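Local atomic coordinates of cupin type-2 domain-containing protein (Klebsiella pneumoniae subsp. pneumoniae MGH 78578, PDB entry 3H8U), a protein that is of unknown function but has a cupin domain, a double-stranded beta-helix that probably binds a metal ion, and assembles as a pair of subunits. Residues H45-A53 and H97-E105. Numbering follows the deposited sequence.
Sequences HAHPGQEIA and HGAMNSGPE
In the double-stranded beta-helix of this cupin, the turn between strands 40-46 and 51-56 meets strand 97-101 and the loop after it, with Asn101 as the residue that ties the two loops together. Strands 51-53 and 97-101 run antiparallel at 166°. Ile52 and Ala99 form a hydrogen-bonded pair, Ile52 N reaching Ala99 O at 2.8 Å and Ala99 N returning to Ile52 O at 3.0 Å. Their side chains turn inward together, where Trp64 touches both. On the other face Glu51 and Met100, a selenomethionine, make the next, non-hydrogen-bonded pair; Glu51 CG lies across Met100 CG at 3.5 Å, and the bent Met100 chain carries SE past the backbone of Gly49.

The ladder then runs into the type II turn His47-Gln50. Asn101 N donates to Gln50 O, and Gly49 N to Asn101 O at 2.7 Å. Gly49 has positive phi, as suits the third position of such a turn. Across the turn, in the conformer given, the Gln50 chain, extended at chi2, lets OE1 accept from His47 N, while NE2 donates to Ser24 O.

Asn101 swings its CG anti to its own N (chi1 -179°), which lays the amide against the backbone of Ala46 to Pro48, with Asn101 CG 3.6 Å from Pro48 CA. Its OD1 takes a weak bond from Gly103 N, so both ends of the amide are engaged. Pro48 lies alongside, its CG 3.3 Å from Pro104 O. Asn101 ND2 spends its two hydrogens within the amide plane, one on Glu105 O at 2.9 Å and one on Ala46 O at 2.8 Å, approaching the latter from above the Ala46 carbonyl plane.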
ATOM      1  N   HIS A  45       3.116 -13.402  -0.975  1.00 30.22           N
ATOM      2  CA  HIS A  45       2.294 -14.460  -0.376  1.00 30.12           C
ATOM      3  C   HIS A  45       3.222 -15.440   0.333  1.00 29.86           C
ATOM      4  O   HIS A  45       4.194 -15.901  -0.238  1.00 29.29           O
ATOM      5  CB  HIS A  45       1.483 -15.171  -1.473  1.00 30.11           C
ATOM      6  CG  HIS A  45       0.718 -16.379  -1.001  1.00 29.61           C
ATOM      7  ND1 HIS A  45       1.320 -17.560  -0.609  1.00 28.80           N
ATOM      8  CD2 HIS A  45      -0.616 -16.582  -0.883  1.00 27.63           C
ATOM      9  CE1 HIS A  45       0.384 -18.434  -0.276  1.00 27.79           C
ATOM     10  NE2 HIS A  45      -0.793 -17.848  -0.388  1.00 26.77           N
ATOM     11  N   ALA A  46       2.907 -15.759   1.583  1.00 29.92           N
ATOM     12  CA  ALA A  46       3.609 -16.802   2.314  1.00 29.26           C
ATOM     13  C   ALA A  46       2.618 -17.765   2.954  1.00 28.60           C
ATOM     14  O   ALA A  46       1.661 -17.359   3.602  1.00 26.89           O
ATOM     15  CB  ALA A  46       4.550 -16.200   3.384  1.00 28.53           C
ATOM     16  N   HIS A  47       2.875 -19.044   2.758  1.00 27.87           N
ATOM     17  CA  HIS A  47       2.189 -20.103   3.483  1.00 28.97           C
ATOM     18  C   HIS A  47       2.685 -20.116   4.929  1.00 27.53           C
ATOM     19  O   HIS A  47       3.802 -19.651   5.220  1.00 28.00           O
ATOM     20  CB  HIS A  47       2.501 -21.477   2.877  1.00 29.64           C
ATOM     21  CG  HIS A  47       1.894 -21.713   1.535  1.00 34.42           C
ATOM     22  ND1 HIS A  47       0.524 -21.765   1.322  1.00 40.25           N
ATOM     23  CD2 HIS A  47       2.470 -21.980   0.334  1.00 37.28           C
ATOM     24  CE1 HIS A  47       0.293 -22.005   0.039  1.00 37.81           C
ATOM     25  NE2 HIS A  47       1.456 -22.148  -0.575  1.00 37.21           N
ATOM     26  N   PRO A  48       1.883 -20.700   5.839  1.00 26.29           N
ATOM     27  CA  PRO A  48       2.357 -20.904   7.200  1.00 25.54           C
ATOM     28  C   PRO A  48       3.770 -21.490   7.288  1.00 25.36           C
ATOM     29  O   PRO A  48       4.067 -22.503   6.649  1.00 24.51           O
ATOM     30  CB  PRO A  48       1.328 -21.883   7.770  1.00 25.10           C
ATOM     31  CG  PRO A  48       0.081 -21.440   7.119  1.00 25.94           C
ATOM     32  CD  PRO A  48       0.505 -21.188   5.690  1.00 25.07           C
ATOM     33  N   GLY A  49       4.615 -20.839   8.064  1.00 25.52           N
ATOM     34  CA  GLY A  49       5.994 -21.294   8.234  1.00 26.78           C
ATOM     35  C   GLY A  49       6.979 -20.740   7.206  1.00 27.58           C
ATOM     36  O   GLY A  49       8.189 -20.828   7.415  1.00 28.82           O
ATOM     37  N   GLN A  50       6.477 -20.210   6.088  0.50 27.89           N
ATOM     38  CA  GLN A  50       7.340 -19.652   5.049  0.50 27.51           C
ATOM     39  C   GLN A  50       7.812 -18.300   5.501  0.50 28.66           C
ATOM     40  O   GLN A  50       7.173 -17.661   6.364  0.50 27.17           O
ATOM     41  CB  GLN A  50       6.623 -19.521   3.709  0.50 27.87           C
ATOM     42  CG  GLN A  50       6.340 -20.839   3.069  0.50 26.17           C
ATOM     43  CD  GLN A  50       5.981 -20.723   1.611  0.50 25.94           C
ATOM     44  OE1 GLN A  50       5.098 -19.969   1.248  0.50 25.66           O
ATOM     45  NE2 GLN A  50       6.661 -21.494   0.760  0.50 27.68           N
ATOM     46  N   GLU A  51       8.963 -17.908   4.955  1.00 28.73           N
ATOM     47  CA  GLU A  51       9.598 -16.653   5.324  1.00 30.80           C
ATOM     48  C   GLU A  51       9.846 -15.714   4.155  1.00 30.70           C
ATOM     49  O   GLU A  51      10.160 -16.144   3.035  1.00 32.23           O
ATOM     50  CB  GLU A  51      10.927 -16.921   6.014  1.00 32.27           C
ATOM     51  CG  GLU A  51      10.777 -17.515   7.358  1.00 35.51           C
ATOM     52  CD  GLU A  51      12.094 -17.991   7.937  1.00 42.57           C
ATOM     53  OE1 GLU A  51      13.172 -17.482   7.532  1.00 41.23           O
ATOM     54  OE2 GLU A  51      12.019 -18.903   8.778  1.00 45.35           O
ATOM     55  N   ILE A  52       9.709 -14.431   4.440  1.00 31.06           N
ATOM     56  CA  ILE A  52      10.269 -13.373   3.618  1.00 31.16           C
ATOM     57  C   ILE A  52      11.681 -13.108   4.188  1.00 31.14           C
ATOM     58  O   ILE A  52      11.795 -12.658   5.312  1.00 28.69           O
ATOM     59  CB  ILE A  52       9.399 -12.099   3.741  1.00 32.31           C
ATOM     60  CG1 ILE A  52       7.916 -12.366   3.385  1.00 34.36           C
ATOM     61  CG2 ILE A  52       9.960 -10.979   2.900  1.00 33.07           C
ATOM     62  CD1 ILE A  52       7.654 -12.735   1.961  1.00 34.64           C
ATOM     63  N   ALA A  53      12.745 -13.384   3.443  1.00 30.71           N
ATOM     64  CA  ALA A  53      14.096 -13.215   3.970  1.00 30.65           C
ATOM     65  C   ALA A  53      14.360 -11.793   4.419  1.00 29.60           C
ATOM     66  O   ALA A  53      13.918 -10.842   3.783  1.00 30.54           O
ATOM     67  CB  ALA A  53      15.144 -13.606   2.956  1.00 30.57           C
ATOM     68  N   HIS A  97      14.394  -5.819   7.737  1.00 27.73           N
ATOM     69  CA  HIS A  97      13.025  -6.322   7.800  1.00 29.00           C
ATOM     70  C   HIS A  97      12.865  -7.633   7.017  1.00 28.85           C
ATOM     71  O   HIS A  97      13.472  -7.846   5.951  1.00 29.39           O
ATOM     72  CB  HIS A  97      12.011  -5.267   7.302  1.00 30.49           C
ATOM     73  CG  HIS A  97      12.188  -4.864   5.872  1.00 30.51           C
ATOM     74  ND1 HIS A  97      13.356  -4.285   5.401  1.00 31.14           N
ATOM     75  CD2 HIS A  97      11.329  -4.891   4.820  1.00 31.10           C
ATOM     76  CE1 HIS A  97      13.210  -4.023   4.108  1.00 32.21           C
ATOM     77  NE2 HIS A  97      11.995  -4.386   3.738  1.00 32.65           N
ATOM     78  N   GLY A  98      12.039  -8.492   7.577  1.00 29.21           N
ATOM     79  CA  GLY A  98      11.717  -9.809   7.031  1.00 29.94           C
ATOM     80  C   GLY A  98      10.476 -10.303   7.764  1.00 30.62           C
ATOM     81  O   GLY A  98       9.973  -9.618   8.676  1.00 30.46           O
ATOM     82  N   ALA A  99       9.968 -11.485   7.408  1.00 30.80           N
ATOM     83  CA  ALA A  99       8.810 -12.013   8.135  1.00 30.51           C
ATOM     84  C   ALA A  99       8.698 -13.528   8.068  1.00 30.93           C
ATOM     85  O   ALA A  99       9.289 -14.139   7.193  1.00 30.98           O
ATOM     86  CB  ALA A  99       7.537 -11.348   7.642  1.00 30.77           C
HETATM   87  N   MSE A 100       7.976 -14.118   9.028  1.00 30.59           N
HETATM   88  CA  MSE A 100       7.550 -15.512   8.947  1.00 31.29           C
HETATM   89  C   MSE A 100       6.039 -15.562   9.174  1.00 29.62           C
HETATM   90  O   MSE A 100       5.555 -14.956  10.151  1.00 29.77           O
HETATM   91  CB  MSE A 100       8.264 -16.396   9.988  1.00 30.49           C
HETATM   92  CG  MSE A 100       8.124 -17.907   9.604  1.00 34.15           C
HETATM   93 SE   MSE A 100       8.042 -19.056  11.062  0.75 36.75          SE
HETATM   94  CE  MSE A 100       6.560 -18.205  11.863  1.00 36.36           C
ATOM     95  N   ASN A 101       5.316 -16.265   8.288  1.00 28.60           N
ATOM     96  CA  ASN A 101       3.868 -16.506   8.455  1.00 27.53           C
ATOM     97  C   ASN A 101       3.677 -17.452   9.653  1.00 27.79           C
ATOM     98  O   ASN A 101       3.976 -18.654   9.562  1.00 27.37           O
ATOM     99  CB  ASN A 101       3.225 -17.091   7.193  1.00 27.67           C
ATOM    100  CG  ASN A 101       1.758 -17.319   7.359  1.00 26.58           C
ATOM    101  OD1 ASN A 101       1.261 -17.168   8.465  1.00 27.46           O
ATOM    102  ND2 ASN A 101       1.040 -17.654   6.278  1.00 26.03           N
ATOM    103  N   SER A 102       3.161 -16.908  10.761  1.00 27.20           N
ATOM    104  CA  SER A 102       2.903 -17.669  11.984  1.00 26.70           C
ATOM    105  C   SER A 102       1.520 -18.353  11.990  1.00 27.15           C
ATOM    106  O   SER A 102       1.222 -19.154  12.888  1.00 25.80           O
ATOM    107  CB  SER A 102       3.049 -16.758  13.212  1.00 27.75           C
ATOM    108  OG  SER A 102       2.352 -15.537  13.004  1.00 29.94           O
ATOM    109  N   GLY A 103       0.692 -18.044  10.994  1.00 27.13           N
ATOM    110  CA  GLY A 103      -0.498 -18.838  10.713  1.00 27.10           C
ATOM    111  C   GLY A 103      -1.731 -18.385  11.477  1.00 27.00           C
ATOM    112  O   GLY A 103      -1.606 -17.556  12.397  1.00 26.92           O
ATOM    113  N   PRO A 104      -2.888 -18.998  11.187  1.00 27.05           N
ATOM    114  CA  PRO A 104      -3.065 -20.100  10.222  1.00 26.58           C
ATOM    115  C   PRO A 104      -3.260 -19.729   8.766  1.00 27.10           C
ATOM    116  O   PRO A 104      -3.050 -20.580   7.901  1.00 27.09           O
ATOM    117  CB  PRO A 104      -4.316 -20.803  10.729  1.00 26.99           C
ATOM    118  CG  PRO A 104      -5.050 -19.808  11.498  1.00 27.78           C
ATOM    119  CD  PRO A 104      -4.112 -18.780  11.982  1.00 26.97           C
ATOM    120  N   GLU A 105      -3.697 -18.504   8.492  1.00 26.73           N
ATOM    121  CA  GLU A 105      -4.113 -18.147   7.157  1.00 27.84           C
ATOM    122  C   GLU A 105      -2.896 -17.854   6.284  1.00 28.62           C
ATOM    123  O   GLU A 105      -1.818 -17.570   6.816  1.00 27.94           O
ATOM    124  CB  GLU A 105      -5.019 -16.919   7.208  1.00 27.46           C
ATOM    125  CG  GLU A 105      -6.317 -17.186   7.924  1.00 31.40           C
ATOM    126  CD  GLU A 105      -7.318 -16.052   7.824  1.00 36.86           C
ATOM    127  OE1 GLU A 105      -7.177 -15.155   6.970  1.00 39.56           O
ATOM    128  OE2 GLU A 105      -8.288 -16.095   8.601  1.00 42.90           O
TER